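Local coordinates for protein (S)-2-haloacid dehalogenase 4A (Burkholderia cepacia, PDB 2NO4) that catalyses the hydrolytic dehalogenation of short-chain (S)-2-haloalkanoic acids to the corresponding (R)-2-hydroxyalkanoic acids, with inversion of configuration, at residues 36-41 against 94-99; 69-74 against 132-137; 43-48 against 83-88. All blocks are in the same frame, centred on the assembly; numbering follows the deposited sequence. Where two conformers were deposited one is given.

Contact 1: 36-41 against 94-99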
loop_
_atom_site.group_PDB
_atom_site.type_symbol
_atom_site.label_atom_id
_atom_site.label_comp_id
_atom_site.label_asym_id
_atom_site.label_seq_id
_atom_site.Cartn_x
_atom_site.Cartn_y
_atom_site.Cartn_z
ATOM N N ALA B 36 15.557 18.472 7.177
ATOM C CA ALA B 36 16.492 17.380 6.968
ATOM C C ALA B 36 17.658 17.420 7.984
ATOM O O ALA B 36 18.051 16.383 8.527
ATOM C CB ALA B 36 16.997 17.423 5.539
ATOM N N ASP B 37 18.173 18.621 8.275
ATOM C CA ASP B 37 19.271 18.802 9.269
ATOM C C ASP B 37 18.883 18.316 10.672
ATOM O O ASP B 37 19.681 17.716 11.378
ATOM C CB ASP B 37 19.723 20.289 9.351
ATOM C CG ASP B 37 20.365 20.809 8.053
ATOM O OD1 ASP B 37 20.580 20.037 7.088
ATOM O OD2 ASP B 37 20.677 22.021 8.004
ATOM N N GLU B 38 17.651 18.626 11.074
ATOM C CA GLU B 38 17.087 18.184 12.322
ATOM C C GLU B 38 16.915 16.662 12.360
ATOM O O GLU B 38 17.094 16.047 13.408
ATOM C CB GLU B 38 15.728 18.879 12.554
ATOM C CG GLU B 38 15.788 20.413 12.750
ATOM C CD GLU B 38 15.680 21.257 11.450
ATOM O OE1 GLU B 38 15.117 22.367 11.549
ATOM O OE2 GLU B 38 16.143 20.868 10.351
ATOM N N VAL B 39 16.577 16.037 11.219
ATOM C CA VAL B 39 16.373 14.585 11.199
ATOM C C VAL B 39 17.718 13.846 11.192
ATOM O O VAL B 39 17.864 12.799 11.841
ATOM C CB VAL B 39 15.461 14.126 9.987
ATOM C CG1 VAL B 39 15.381 12.583 9.865
ATOM C CG2 VAL B 39 14.043 14.723 10.121
ATOM N N GLY B 40 18.694 14.374 10.448
ATOM C CA GLY B 40 19.969 13.675 10.292
ATOM C C GLY B 40 19.940 12.835 9.040
ATOM O O GLY B 40 19.007 12.957 8.215
ATOM N N ALA B 41 20.941 11.967 8.889
ATOM C CA ALA B 41 21.212 11.307 7.612
ATOM C C ALA B 41 20.140 10.286 7.128
ATOM O O ALA B 41 20.193 9.822 5.996
ATOM C CB ALA B 41 22.636 10.689 7.623
ATOM N N LYS B 94 8.415 15.125 15.598
ATOM C CA LYS B 94 7.022 14.881 15.192
ATOM C C LYS B 94 6.224 16.184 15.026
ATOM O O LYS B 94 5.572 16.388 13.990
ATOM C CB LYS B 94 6.317 13.936 16.160
ATOM C CG LYS B 94 4.969 13.461 15.680
ATOM C CD LYS B 94 4.427 12.399 16.619
ATOM C CE LYS B 94 2.957 12.219 16.360
ATOM N NZ LYS B 94 2.362 11.111 17.169
ATOM N N ASP B 95 6.283 17.049 16.035
ATOM C CA ASP B 95 5.616 18.356 15.983
ATOM C C ASP B 95 6.073 19.167 14.783
ATOM O O ASP B 95 5.251 19.701 14.049
ATOM C CB ASP B 95 5.875 19.152 17.278
ATOM C CG ASP B 95 5.239 18.506 18.528
ATOM O OD1 ASP B 95 4.308 17.666 18.404
ATOM O OD2 ASP B 95 5.676 18.844 19.665
ATOM N N ARG B 96 7.389 19.279 14.597
ATOM C CA ARG B 96 7.985 20.001 13.463
ATOM C C ARG B 96 7.558 19.449 12.107
ATOM O O ARG B 96 7.214 20.197 11.176
ATOM C CB ARG B 96 9.511 19.958 13.537
ATOM C CG ARG B 96 10.115 21.002 14.474
ATOM C CD ARG B 96 11.656 20.983 14.391
ATOM N NE ARG B 96 12.109 21.729 13.212
ATOM C CZ ARG B 96 12.598 22.970 13.260
ATOM N NH1 ARG B 96 12.738 23.588 14.433
ATOM N NH2 ARG B 96 12.966 23.589 12.137
ATOM N N LEU B 97 7.586 18.130 11.991
ATOM C CA LEU B 97 7.280 17.473 10.692
ATOM C C LEU B 97 5.777 17.523 10.342
ATOM O O LEU B 97 5.408 17.766 9.191
ATOM C CB LEU B 97 7.866 16.062 10.668
ATOM C CG LEU B 97 9.408 15.964 10.555
ATOM C CD1 LEU B 97 9.860 14.503 10.565
ATOM C CD2 LEU B 97 9.897 16.633 9.299
ATOM N N MET B 98 4.921 17.347 11.348
ATOM C CA MET B 98 3.464 17.534 11.177
ATOM C C MET B 98 3.082 18.988 10.835
ATOM O O MET B 98 2.213 19.214 9.988
ATOM C CB MET B 98 2.700 17.028 12.414
ATOM C CG MET B 98 2.766 15.501 12.641
ATOM S SD MET B 98 2.209 14.472 11.237
ATOM C CE MET B 98 0.418 14.714 11.242
ATOM N N SER B 99 3.739 19.976 11.467
ATOM C CA SER B 99 3.498 21.388 11.114
ATOM C C SER B 99 3.919 21.679 9.700
ATOM O O SER B 99 3.240 22.409 9.002
ATOM C CB SER B 99 4.253 22.360 12.025
ATOM O OG SER B 99 3.845 22.134 13.339
#
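Glu38 and Arg96 reach for each other from two helices whose backbones stay well apart: the CA atoms of Glu38 and Arg96 are 9.4 Å from each other, so long side chains have to bridge the distance. The two chains cross at about a right angle. Glu38 bends at its second torsion (chi2 90°), which turns the carboxylate across the end of Arg96, and the arginine is itself bent at chi3, about its CG-CD bond. Their flat ends are inclined by 48°, and OE1 of Glu38 lies over one face of the guanidinium instead of meeting an N-H at its edge. The pair is a salt bridge, with Glu38 OE1 2.5 Å from Arg96 NH2, a spacing short enough for its exact value to be doubtful. The methylene CG of Glu38 also covers the guanidinium, off-centre, and comes within 3.9 Å of Arg96 NE. Arg96 NE is hydrogen-bonded to OD1 of Asn35.

Alongside this charged pair lies an apolar one. Leu97 holds CD1 anti to CA (chi2 179°), extending this methyl to CG2 of Val39, 4.2 Å from CD1 of Leu97. Branched aliphatic residues suit the place because both are buried and also touch Leu46 of helix 43-63. Just beyond, Gly40 ends the short helix 36-39 with positive phi, a conformation in which a CB would press on the preceding carbonyl oxygen.

Helix 36-39 is thus joined to helix 90-102 within the helical cap. The chemistry suggests an attraction that is probably mainly electrostatic and, with OE1 over the face of the guanidinium, not strongly directional; solvent probably weakens it at the partly exposed edge, while nonpolar burial holds the inner side.

Contact 2: 69-74 against 132-137. With SO4 (sulfate ion), chain I; SO4 (sulfate ion), chain K.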
loop_
_atom_site.group_PDB
_atom_site.type_symbol
_atom_site.label_atom_id
_atom_site.label_comp_id
_atom_site.label_asym_id
_atom_site.label_seq_id
_atom_site.Cartn_x
_atom_site.Cartn_y
_atom_site.Cartn_z
ATOM N N ASP B 69 -9.297 9.416 9.508
ATOM C CA ASP B 69 -8.995 10.469 8.558
ATOM C C ASP B 69 -7.514 10.646 8.220
ATOM O O ASP B 69 -6.642 10.096 8.890
ATOM C CB ASP B 69 -9.705 11.804 8.909
ATOM C CG ASP B 69 -8.970 12.665 9.963
ATOM O OD1 ASP B 69 -7.872 12.365 10.434
ATOM O OD2 ASP B 69 -9.530 13.730 10.311
ATOM N N PHE B 70 -7.241 11.411 7.170
ATOM C CA PHE B 70 -5.918 11.352 6.554
ATOM C C PHE B 70 -4.872 11.953 7.445
ATOM O O PHE B 70 -3.735 11.467 7.502
ATOM C CB PHE B 70 -5.933 11.984 5.175
ATOM C CG PHE B 70 -4.854 11.471 4.240
ATOM C CD1 PHE B 70 -4.768 10.114 3.919
ATOM C CD2 PHE B 70 -3.954 12.372 3.632
ATOM C CE1 PHE B 70 -3.814 9.649 2.997
ATOM C CE2 PHE B 70 -2.990 11.915 2.722
ATOM C CZ PHE B 70 -2.942 10.523 2.403
ATOM N N TRP B 71 -5.261 12.997 8.183
ATOM C CA TRP B 71 -4.363 13.572 9.199
ATOM C C TRP B 71 -3.942 12.548 10.274
ATOM O O TRP B 71 -2.758 12.479 10.670
ATOM C CB TRP B 71 -5.000 14.817 9.839
ATOM C CG TRP B 71 -4.110 15.553 10.782
ATOM C CD1 TRP B 71 -4.226 15.581 12.142
ATOM C CD2 TRP B 71 -2.977 16.373 10.458
ATOM N NE1 TRP B 71 -3.230 16.363 12.692
ATOM C CE2 TRP B 71 -2.455 16.869 11.682
ATOM C CE3 TRP B 71 -2.349 16.740 9.259
ATOM C CZ2 TRP B 71 -1.336 17.730 11.739
ATOM C CZ3 TRP B 71 -1.234 17.605 9.319
ATOM C CH2 TRP B 71 -0.748 18.084 10.564
ATOM N N GLN B 72 -4.909 11.771 10.759
ATOM C CA GLN B 72 -4.599 10.738 11.748
ATOM C C GLN B 72 -3.638 9.715 11.143
ATOM O O GLN B 72 -2.687 9.306 11.781
ATOM C CB GLN B 72 -5.857 10.041 12.270
ATOM C CG GLN B 72 -5.576 9.010 13.399
ATOM C CD GLN B 72 -6.834 8.361 13.937
ATOM O OE1 GLN B 72 -7.873 9.006 14.050
ATOM N NE2 GLN B 72 -6.755 7.071 14.256
ATOM N N LEU B 73 -3.907 9.282 9.926
ATOM C CA LEU B 73 -3.016 8.327 9.271
ATOM C C LEU B 73 -1.602 8.874 9.022
ATOM O O LEU B 73 -0.617 8.119 9.115
ATOM C CB LEU B 73 -3.593 7.876 7.918
ATOM C CG LEU B 73 -5.008 7.285 7.969
ATOM C CD1 LEU B 73 -5.357 6.598 6.650
ATOM C CD2 LEU B 73 -5.304 6.412 9.217
ATOM N N THR B 74 -1.525 10.157 8.662
ATOM C CA THR B 74 -0.265 10.869 8.453
ATOM C C THR B 74 0.552 10.857 9.758
ATOM O O THR B 74 1.739 10.572 9.753
ATOM C CB THR B 74 -0.508 12.308 7.914
ATOM O OG1 THR B 74 -1.272 12.210 6.699
ATOM C CG2 THR B 74 0.835 13.047 7.627
ATOM N N ASP B 132 -10.507 17.997 5.234
ATOM C CA ASP B 132 -10.538 19.431 4.965
ATOM C C ASP B 132 -9.522 20.229 5.769
ATOM O O ASP B 132 -8.833 21.089 5.248
ATOM C CB ASP B 132 -11.944 19.999 5.126
ATOM C CG ASP B 132 -12.084 21.349 4.458
ATOM O OD1 ASP B 132 -12.215 22.347 5.185
ATOM O OD2 ASP B 132 -12.030 21.408 3.208
ATOM N N GLU B 133 -9.426 19.953 7.057
ATOM C CA GLU B 133 -8.548 20.750 7.902
ATOM C C GLU B 133 -7.077 20.786 7.446
ATOM O O GLU B 133 -6.491 21.875 7.322
ATOM C CB GLU B 133 -8.607 20.343 9.375
ATOM C CG GLU B 133 -7.844 21.367 10.218
ATOM C CD GLU B 133 -7.706 20.985 11.658
ATOM O OE1 GLU B 133 -6.714 21.442 12.296
ATOM O OE2 GLU B 133 -8.590 20.232 12.158
ATOM N N MET B 134 -6.468 19.610 7.224
ATOM C CA MET B 134 -5.083 19.575 6.748
ATOM C C MET B 134 -4.939 20.164 5.321
ATOM O O MET B 134 -3.991 20.895 5.038
ATOM C CB MET B 134 -4.500 18.148 6.854
ATOM C CG MET B 134 -4.986 17.157 5.804
ATOM S SD MET B 134 -4.324 15.512 6.088
ATOM C CE MET B 134 -2.634 15.739 5.415
ATOM N N LEU B 135 -5.895 19.873 4.450
ATOM C CA LEU B 135 -5.788 20.255 3.052
ATOM C C LEU B 135 -5.990 21.772 2.885
ATOM O O LEU B 135 -5.250 22.424 2.138
ATOM C CB LEU B 135 -6.827 19.527 2.215
ATOM C CG LEU B 135 -6.436 18.980 0.836
ATOM C CD1 LEU B 135 -7.733 18.769 0.085
ATOM C CD2 LEU B 135 -5.476 19.842 0.014
ATOM N N GLN B 136 -7.000 22.311 3.569
ATOM C CA GLN B 136 -7.269 23.754 3.550
ATOM C C GLN B 136 -6.091 24.595 4.032
ATOM O O GLN B 136 -5.733 25.606 3.391
ATOM C CB GLN B 136 -8.564 24.092 4.318
ATOM C CG GLN B 136 -9.821 23.950 3.460
ATOM C CD GLN B 136 -9.753 24.821 2.181
ATOM O OE1 GLN B 136 -9.773 24.309 1.053
ATOM N NE2 GLN B 136 -9.635 26.138 2.371
ATOM N N ALA B 137 -5.469 24.171 5.131
ATOM C CA ALA B 137 -4.248 24.809 5.617
ATOM C C ALA B 137 -3.152 24.875 4.532
ATOM O O ALA B 137 -2.544 25.933 4.312
ATOM C CB ALA B 137 -3.715 24.109 6.887
HETATM S S SO4 I . -12.078 18.186 9.192
HETATM O O1 SO4 I . -12.140 19.539 9.755
HETATM O O2 SO4 I . -12.204 17.219 10.306
HETATM O O3 SO4 I . -13.208 18.030 8.249
HETATM O O4 SO4 I . -10.773 18.019 8.520
HETATM S S SO4 K . -8.746 4.141 15.011
HETATM O O1 SO4 K . -9.010 5.546 15.181
HETATM O O2 SO4 K . -9.218 3.375 16.172
HETATM O O3 SO4 K . -9.441 3.634 13.845
HETATM O O4 SO4 K . -7.265 3.984 14.909
#
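Met134 lays its side chain between Phe70 and Trp71, its CB 3.5 Å from CE3 of Trp71 and its SD 4.0 Å from CB of Phe70. The sulfur sits at the edge of both rings, 5.3 Å from the centroid of Phe70 and equally far from that of the six-membered ring of Trp71, so both are edge-on Met-aromatic contacts. Met134 SD comes closer still, 3.4 Å, to the backbone N of Trp71. CG of Met134 takes the crowded position between backbone N and carbonyl carbon (chi1 75°), and a bend at chi3 carries CE towards Thr74. A flexible, unbranched thioether suits the crossing of helices 70-74 and 132-137, whose short axes are at 83° and 9.9 Å apart at closest.

Asp69 caps the first helix, its OD1 accepting from Gln72 N. Starting the other, Glu133 N donates to O4 of a sulfate ion, probably from the crystallisation liquor. Asn131 also binds this sulfate and accepts from Trp71 N.

Met134 touches Tyr22, which binds the haloacid, so the contact joins cap to core beside the active site. Its chemistry is mainly dispersion, with no hydrogen bond across the two segments; the polar tie comes from neighbouring Asn131.

Contact 3: 43-48 against 83-88. With SO4 (sulfate ion), chain J.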
loop_
_atom_site.group_PDB
_atom_site.type_symbol
_atom_site.label_atom_id
_atom_site.label_comp_id
_atom_site.label_asym_id
_atom_site.label_seq_id
_atom_site.Cartn_x
_atom_site.Cartn_y
_atom_site.Cartn_z
ATOM N N ALA B 43 17.023 11.134 6.779
ATOM C CA ALA B 43 15.938 12.011 6.358
ATOM C C ALA B 43 15.247 11.445 5.130
ATOM O O ALA B 43 14.053 11.249 5.150
ATOM C CB ALA B 43 16.453 13.457 6.105
ATOM N N GLU B 44 15.993 11.143 4.073
ATOM C CA GLU B 44 15.340 10.622 2.851
ATOM C C GLU B 44 14.632 9.250 3.054
ATOM O O GLU B 44 13.487 9.082 2.613
ATOM C CB GLU B 44 16.304 10.611 1.632
ATOM C CG GLU B 44 15.669 10.044 0.337
ATOM C CD GLU B 44 14.368 10.780 -0.087
ATOM O OE1 GLU B 44 14.268 12.020 0.129
ATOM O OE2 GLU B 44 13.433 10.112 -0.613
ATOM N N ALA B 45 15.294 8.300 3.729
ATOM C CA ALA B 45 14.695 7.008 3.995
ATOM C C ALA B 45 13.451 7.157 4.910
ATOM O O ALA B 45 12.420 6.487 4.686
ATOM C CB ALA B 45 15.745 6.025 4.586
ATOM N N LEU B 46 13.547 8.051 5.900
ATOM C CA LEU B 46 12.411 8.407 6.769
ATOM C C LEU B 46 11.238 8.965 5.951
ATOM O O LEU B 46 10.110 8.509 6.098
ATOM C CB LEU B 46 12.787 9.475 7.801
ATOM C CG LEU B 46 11.616 9.891 8.723
ATOM C CD1 LEU B 46 11.574 8.984 9.934
ATOM C CD2 LEU B 46 11.770 11.315 9.177
ATOM N N SER B 47 11.537 9.948 5.105
ATOM C CA SER B 47 10.547 10.549 4.213
ATOM C C SER B 47 9.822 9.502 3.356
ATOM O O SER B 47 8.604 9.552 3.241
ATOM C CB SER B 47 11.203 11.612 3.338
ATOM O OG SER B 47 10.213 12.350 2.647
ATOM N N MET B 48 10.574 8.581 2.746
ATOM C CA MET B 48 9.986 7.517 1.935
ATOM C C MET B 48 9.091 6.568 2.751
ATOM O O MET B 48 8.027 6.169 2.292
ATOM C CB MET B 48 11.058 6.707 1.241
ATOM C CG MET B 48 11.908 7.509 0.257
ATOM S SD MET B 48 13.252 6.438 -0.421
ATOM C CE MET B 48 12.216 5.123 -1.068
ATOM N N ARG B 83 9.993 5.981 14.968
ATOM C CA ARG B 83 10.403 4.832 15.808
ATOM C C ARG B 83 11.270 3.809 15.021
ATOM O O ARG B 83 12.217 3.249 15.535
ATOM C CB ARG B 83 9.167 4.132 16.384
ATOM C CG ARG B 83 8.365 4.965 17.340
ATOM C CD ARG B 83 6.998 4.321 17.633
ATOM N NE ARG B 83 6.349 4.994 18.763
ATOM C CZ ARG B 83 5.123 4.718 19.199
ATOM N NH1 ARG B 83 4.373 3.819 18.559
ATOM N NH2 ARG B 83 4.638 5.375 20.252
ATOM N N THR B 84 10.927 3.579 13.757
ATOM C CA THR B 84 11.671 2.626 12.923
ATOM C C THR B 84 13.132 3.067 12.835
ATOM O O THR B 84 14.046 2.224 12.931
ATOM C CB THR B 84 11.016 2.531 11.518
ATOM O OG1 THR B 84 9.736 1.898 11.651
ATOM C CG2 THR B 84 11.882 1.733 10.531
ATOM N N TYR B 85 13.337 4.380 12.678
ATOM C CA TYR B 85 14.684 4.957 12.545
ATOM C C TYR B 85 15.376 5.258 13.878
ATOM O O TYR B 85 16.506 5.813 13.904
ATOM C CB TYR B 85 14.719 6.111 11.510
ATOM C CG TYR B 85 14.631 5.513 10.121
ATOM C CD1 TYR B 85 13.385 5.326 9.484
ATOM C CD2 TYR B 85 15.787 5.014 9.496
ATOM C CE1 TYR B 85 13.299 4.703 8.243
ATOM C CE2 TYR B 85 15.728 4.415 8.250
ATOM C CZ TYR B 85 14.498 4.246 7.634
ATOM O OH TYR B 85 14.479 3.603 6.430
ATOM N N HIS B 86 14.673 4.900 14.966
ATOM C CA HIS B 86 15.122 5.066 16.374
ATOM C C HIS B 86 15.631 6.497 16.596
ATOM O O HIS B 86 16.728 6.712 17.131
ATOM C CB HIS B 86 16.262 4.090 16.723
ATOM C CG HIS B 86 15.845 2.674 16.958
ATOM N ND1 HIS B 86 14.735 2.095 16.370
ATOM C CD2 HIS B 86 16.440 1.689 17.670
ATOM C CE1 HIS B 86 14.638 0.836 16.756
ATOM N NE2 HIS B 86 15.665 0.560 17.532
ATOM N N LEU B 87 14.857 7.487 16.168
ATOM C CA LEU B 87 15.385 8.854 16.160
ATOM C C LEU B 87 15.407 9.468 17.568
ATOM O O LEU B 87 14.545 9.180 18.381
ATOM C CB LEU B 87 14.643 9.715 15.149
ATOM C CG LEU B 87 15.222 9.476 13.735
ATOM C CD1 LEU B 87 14.257 9.909 12.685
ATOM C CD2 LEU B 87 16.525 10.235 13.569
ATOM N N GLU B 88 16.440 10.258 17.868
ATOM C CA GLU B 88 16.418 11.105 19.054
ATOM C C GLU B 88 15.358 12.230 18.917
ATOM O O GLU B 88 15.146 12.777 17.827
ATOM C CB GLU B 88 17.803 11.708 19.287
ATOM C CG GLU B 88 17.831 12.741 20.386
ATOM C CD GLU B 88 19.205 13.376 20.582
ATOM O OE1 GLU B 88 19.430 13.957 21.675
ATOM O OE2 GLU B 88 20.059 13.307 19.660
HETATM S S SO4 J . 7.676 7.588 21.099
HETATM O O1 SO4 J . 8.031 8.950 21.496
HETATM O O2 SO4 J . 6.299 7.298 21.459
HETATM O O3 SO4 J . 7.807 7.511 19.648
HETATM O O4 SO4 J . 8.510 6.592 21.769
#
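The ring of Tyr85 rests on the backbone of helix 43-48 at Ala45 and Leu46, with Leu46 N over one face. This is the tight part. The methyl CB of Ala45 comes 3.3 Å from OH of Tyr85 and 3.7 Å from its CZ. A residue as small as alanine lets the phenol come this close. Leu46 and Tyr85 run past each other in opposite directions; with CG of Leu46 anti to its backbone N (chi1 179°) and chi2 at 89°, CD1 of Leu46 reaches to 4.1 Å from CD1 of Tyr85 and 4.0 Å from CD1 of Leu87, which continues the apolar surface.

The other side is looser and polar. Arg83 points away from helix 43-48 and grips a sulfate ion, probably from the crystallisation liquor, side-on: NE donates to O3 at 3.0 Å and NH2 to O2 at 2.8 Å. Arg90 binds the same ion. Exposed His86 folds ND1 back onto the carbonyl oxygen of Arg83. Pro210 of the second subunit packs on Arg83 and Thr84.

Apart from that side-chain bond, His86 has positive phi, with two backbone hydrogen bonds back into the last turn, a Schellman motif. This classic C-terminal end closes helix 70-84 and turns the chain so that Leu87 meets Leu46 of helix 43-63, in the helical cap of the haloacid dehalogenase fold.

Overall arrangement
Contacts 1 and 3 are neighbours, their centres about 9 Å apart, and share one apolar interior: CD2 of Leu46 lies 4.0 Å from CD1 of Leu97 and 3.9 Å from CG1 of Val39. Along the chain, contact 3 is nested in the loop that contact 1 closes. Contact 2, centred about 18 Å from contact 1, touches it where Trp71 CH2 meets Met98 O at 3.2 Å. Helix 70-84 serves contact 2 with its first turn and contact 3 with its last. Contact 2 adjoins the haloacid site, the side chain of Met134 about 3 Å from that of Tyr22; those of Leu46 and Leu97 stand about 10 and 12 Å from that of Arg51, another haloacid-binding residue.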